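Putative N-acetylmuramoyl-L-alanine amidase (Neisseria meningitidis MC58, PDB 3CZX) probably hydrolyses, as a zinc-dependent amidase, the link between N-acetylmuramoyl and L-amino acid residues in cell-wall glycopeptides. Local coordinates at residues Glu26-Val37 and Ala74-Ala82. Residues are numbered along the deposited sequence; the frame is centred on the assembly and turned at random.
Sequences EADLAQDMRNIV and AIEFHTNAA. With ZN (zinc ion), chain E.
A single zinc ion joins Glu-26 and His-78 where helix 26-45 and strand 73-77 meet, in the His-Glu-His site of an Amidase_3 domain; His-12 and two waters complete the zinc's coordination. Glu-26 reaches the metal as an extended chain, with CG anti to the backbone N (chi1 -180°), and its OE2 lies 2.1 Å from the zinc. His-78 ND1 binds the zinc at 2.2 Å; the other ring nitrogen, His-78 NE2, donates to Glu-76 OE1 (2.8 Å), a second-shell carboxylate, also paired with Arg-133, that helps set the ring's rotation. Glu-26 OE2 also accepts the backbone N-H of Thr-79 from above the carboxylate plane (3.0 Å), so the backbone of Thr-79 helps hold this carboxylate oxygen in place. Behind the site helix 26-45 packs on strand 73-77 around Phe-77. Ala-30 is small enough to let the backbones close in, its CB 3.3 Å from Phe-77 O. The flat, apolar ring of Phe-77 has Ile-75 CG2 over one face and CB of Met-33, a selenomethionine, over the opposite face in a CH-pi contact, both offset toward the rim. The flexible Met-33 chain bends at chi3 (-99°) and carries its methyl on toward Thr-79, where Met-33 CE lies 4.0 Å from Thr-79 CG2.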
# COMPACT_ATOMS: atom_id res chain seq x y z
N GLU A 26 3.39 8.12 -10.62
CA GLU A 26 1.98 8.48 -10.40
C GLU A 26 1.06 7.27 -10.42
O GLU A 26 0.18 7.12 -9.57
CB GLU A 26 1.51 9.52 -11.41
CG GLU A 26 0.03 9.96 -11.23
CD GLU A 26 -0.38 11.11 -12.09
OE1 GLU A 26 0.46 11.59 -12.88
OE2 GLU A 26 -1.56 11.55 -11.95
N ALA A 27 1.25 6.39 -11.38
CA ALA A 27 0.38 5.22 -11.54
C ALA A 27 0.38 4.37 -10.26
O ALA A 27 -0.66 3.79 -9.88
CB ALA A 27 0.81 4.39 -12.71
N ASP A 28 1.54 4.29 -9.63
CA ASP A 28 1.73 3.41 -8.47
C ASP A 28 1.12 4.09 -7.27
O ASP A 28 0.52 3.42 -6.42
CB ASP A 28 3.23 3.14 -8.26
CG ASP A 28 3.87 2.41 -9.44
OD1 ASP A 28 3.14 1.74 -10.22
OD2 ASP A 28 5.11 2.50 -9.57
N LEU A 29 1.37 5.40 -7.13
CA LEU A 29 0.80 6.17 -6.00
C LEU A 29 -0.74 6.18 -6.08
O LEU A 29 -1.45 6.07 -5.03
CB LEU A 29 1.37 7.60 -5.95
CG LEU A 29 2.89 7.72 -5.78
CD1 LEU A 29 3.43 9.16 -6.06
CD2 LEU A 29 3.28 7.24 -4.40
N ALA A 30 -1.27 6.29 -7.30
CA ALA A 30 -2.71 6.31 -7.50
C ALA A 30 -3.35 4.94 -7.18
O ALA A 30 -4.42 4.87 -6.55
CB ALA A 30 -3.03 6.77 -8.94
N GLN A 31 -2.71 3.85 -7.61
CA GLN A 31 -3.09 2.50 -7.24
C GLN A 31 -3.15 2.37 -5.71
O GLN A 31 -4.13 1.85 -5.19
CB GLN A 31 -2.10 1.49 -7.85
CG GLN A 31 -2.21 0.09 -7.34
CD GLN A 31 -1.20 -0.83 -7.96
OE1 GLN A 31 -0.08 -0.40 -8.28
NE2 GLN A 31 -1.57 -2.10 -8.17
N ASP A 32 -2.13 2.84 -5.01
CA ASP A 32 -2.11 2.73 -3.55
C ASP A 32 -3.29 3.50 -2.97
O ASP A 32 -4.00 3.01 -2.08
CB ASP A 32 -0.85 3.30 -2.92
CG ASP A 32 0.34 2.34 -2.99
OD1 ASP A 32 0.12 1.16 -3.36
OD2 ASP A 32 1.46 2.82 -2.68
N MSE A 33 -3.49 4.75 -3.43
CA MSE A 33 -4.60 5.54 -2.88
C MSE A 33 -5.93 4.86 -3.07
O MSE A 33 -6.73 4.77 -2.11
CB MSE A 33 -4.62 6.95 -3.46
CG MSE A 33 -3.47 7.77 -3.01
SE MSE A 33 -3.50 9.66 -3.57
CE MSE A 33 -2.28 9.50 -5.10
N ARG A 34 -6.21 4.41 -4.29
CA ARG A 34 -7.50 3.75 -4.59
C ARG A 34 -7.65 2.48 -3.72
O ARG A 34 -8.68 2.27 -3.05
CB ARG A 34 -7.64 3.45 -6.09
CG ARG A 34 -8.86 2.60 -6.43
CD ARG A 34 -8.47 1.20 -6.88
NE ARG A 34 -8.06 1.20 -8.28
CZ ARG A 34 -6.96 0.63 -8.77
NH1 ARG A 34 -6.73 0.72 -10.06
NH2 ARG A 34 -6.08 0.05 -7.99
N ASN A 35 -6.61 1.63 -3.70
CA ASN A 35 -6.70 0.36 -2.97
C ASN A 35 -6.92 0.55 -1.48
O ASN A 35 -7.72 -0.18 -0.86
CB ASN A 35 -5.45 -0.50 -3.23
CG ASN A 35 -5.46 -1.15 -4.59
OD1 ASN A 35 -6.43 -1.08 -5.32
ND2 ASN A 35 -4.34 -1.78 -4.98
N ILE A 36 -6.17 1.48 -0.90
CA ILE A 36 -6.21 1.67 0.56
C ILE A 36 -7.53 2.30 0.94
O ILE A 36 -8.21 1.87 1.89
CB ILE A 36 -5.04 2.48 1.07
CG1 ILE A 36 -3.73 1.73 0.77
CG2 ILE A 36 -5.17 2.75 2.54
CD1 ILE A 36 -2.51 2.59 1.03
N VAL A 37 -7.94 3.35 0.24
CA VAL A 37 -9.21 3.96 0.58
C VAL A 37 -10.35 2.97 0.40
O VAL A 37 -11.25 2.94 1.23
CB VAL A 37 -9.44 5.26 -0.23
CG1 VAL A 37 -10.85 5.84 0.02
CG2 VAL A 37 -8.41 6.30 0.10
N ALA A 74 -17.87 9.63 -7.14
CA ALA A 74 -16.87 8.95 -7.95
C ALA A 74 -15.59 9.75 -7.93
O ALA A 74 -15.59 10.93 -8.26
CB ALA A 74 -17.33 8.79 -9.40
N ILE A 75 -14.48 9.11 -7.53
CA ILE A 75 -13.19 9.76 -7.36
C ILE A 75 -12.10 8.99 -8.09
O ILE A 75 -11.96 7.75 -7.90
CB ILE A 75 -12.81 9.80 -5.84
CG1 ILE A 75 -13.88 10.52 -5.03
CG2 ILE A 75 -11.46 10.48 -5.67
CD1 ILE A 75 -13.95 10.13 -3.55
N GLU A 76 -11.36 9.67 -8.95
CA GLU A 76 -10.16 9.11 -9.56
C GLU A 76 -8.91 9.78 -9.01
O GLU A 76 -8.74 11.01 -9.09
CB GLU A 76 -10.18 9.24 -11.09
CG GLU A 76 -9.01 8.50 -11.68
CD GLU A 76 -9.15 8.26 -13.13
OE1 GLU A 76 -8.64 9.12 -13.89
OE2 GLU A 76 -9.75 7.23 -13.49
N PHE A 77 -8.02 8.98 -8.44
CA PHE A 77 -6.85 9.49 -7.77
C PHE A 77 -5.72 9.72 -8.78
O PHE A 77 -5.42 8.87 -9.62
CB PHE A 77 -6.38 8.53 -6.65
CG PHE A 77 -7.38 8.37 -5.54
CD1 PHE A 77 -7.44 9.24 -4.47
CD2 PHE A 77 -8.27 7.32 -5.57
CE1 PHE A 77 -8.37 9.05 -3.45
CE2 PHE A 77 -9.24 7.13 -4.56
CZ PHE A 77 -9.28 8.00 -3.52
N HIS A 78 -5.15 10.90 -8.68
CA HIS A 78 -4.01 11.36 -9.48
C HIS A 78 -3.03 12.08 -8.58
O HIS A 78 -3.33 12.34 -7.41
CB HIS A 78 -4.48 12.37 -10.51
CG HIS A 78 -5.18 11.77 -11.68
ND1 HIS A 78 -4.56 11.61 -12.91
CD2 HIS A 78 -6.42 11.24 -11.81
CE1 HIS A 78 -5.39 10.98 -13.73
NE2 HIS A 78 -6.52 10.76 -13.10
N THR A 79 -1.83 12.38 -9.11
CA THR A 79 -0.93 13.34 -8.50
C THR A 79 -0.76 14.53 -9.44
O THR A 79 -0.73 14.35 -10.69
CB THR A 79 0.47 12.77 -8.18
OG1 THR A 79 1.10 12.33 -9.38
CG2 THR A 79 0.38 11.59 -7.29
N ASN A 80 -0.64 15.72 -8.85
CA ASN A 80 -0.31 16.91 -9.59
C ASN A 80 1.18 16.89 -9.93
O ASN A 80 1.92 16.03 -9.47
CB ASN A 80 -0.73 18.17 -8.83
CG ASN A 80 -1.30 19.23 -9.75
OD1 ASN A 80 -0.84 19.39 -10.90
ND2 ASN A 80 -2.30 19.96 -9.25
N ALA A 81 1.60 17.78 -10.82
CA ALA A 81 2.99 17.88 -11.21
C ALA A 81 3.23 19.27 -11.82
O ALA A 81 2.36 19.78 -12.52
CB ALA A 81 3.33 16.81 -12.24
N ALA A 82 4.39 19.83 -11.56
CA ALA A 82 4.84 21.08 -12.17
C ALA A 82 6.35 21.02 -12.40
O ALA A 82 7.09 20.30 -11.70
CB ALA A 82 4.52 22.25 -11.29
ZN ZN E . -2.61 12.22 -13.69
O HOH W 1 -2.71 14.29 -12.93
O HOH W 2 -3.21 13.32 -15.62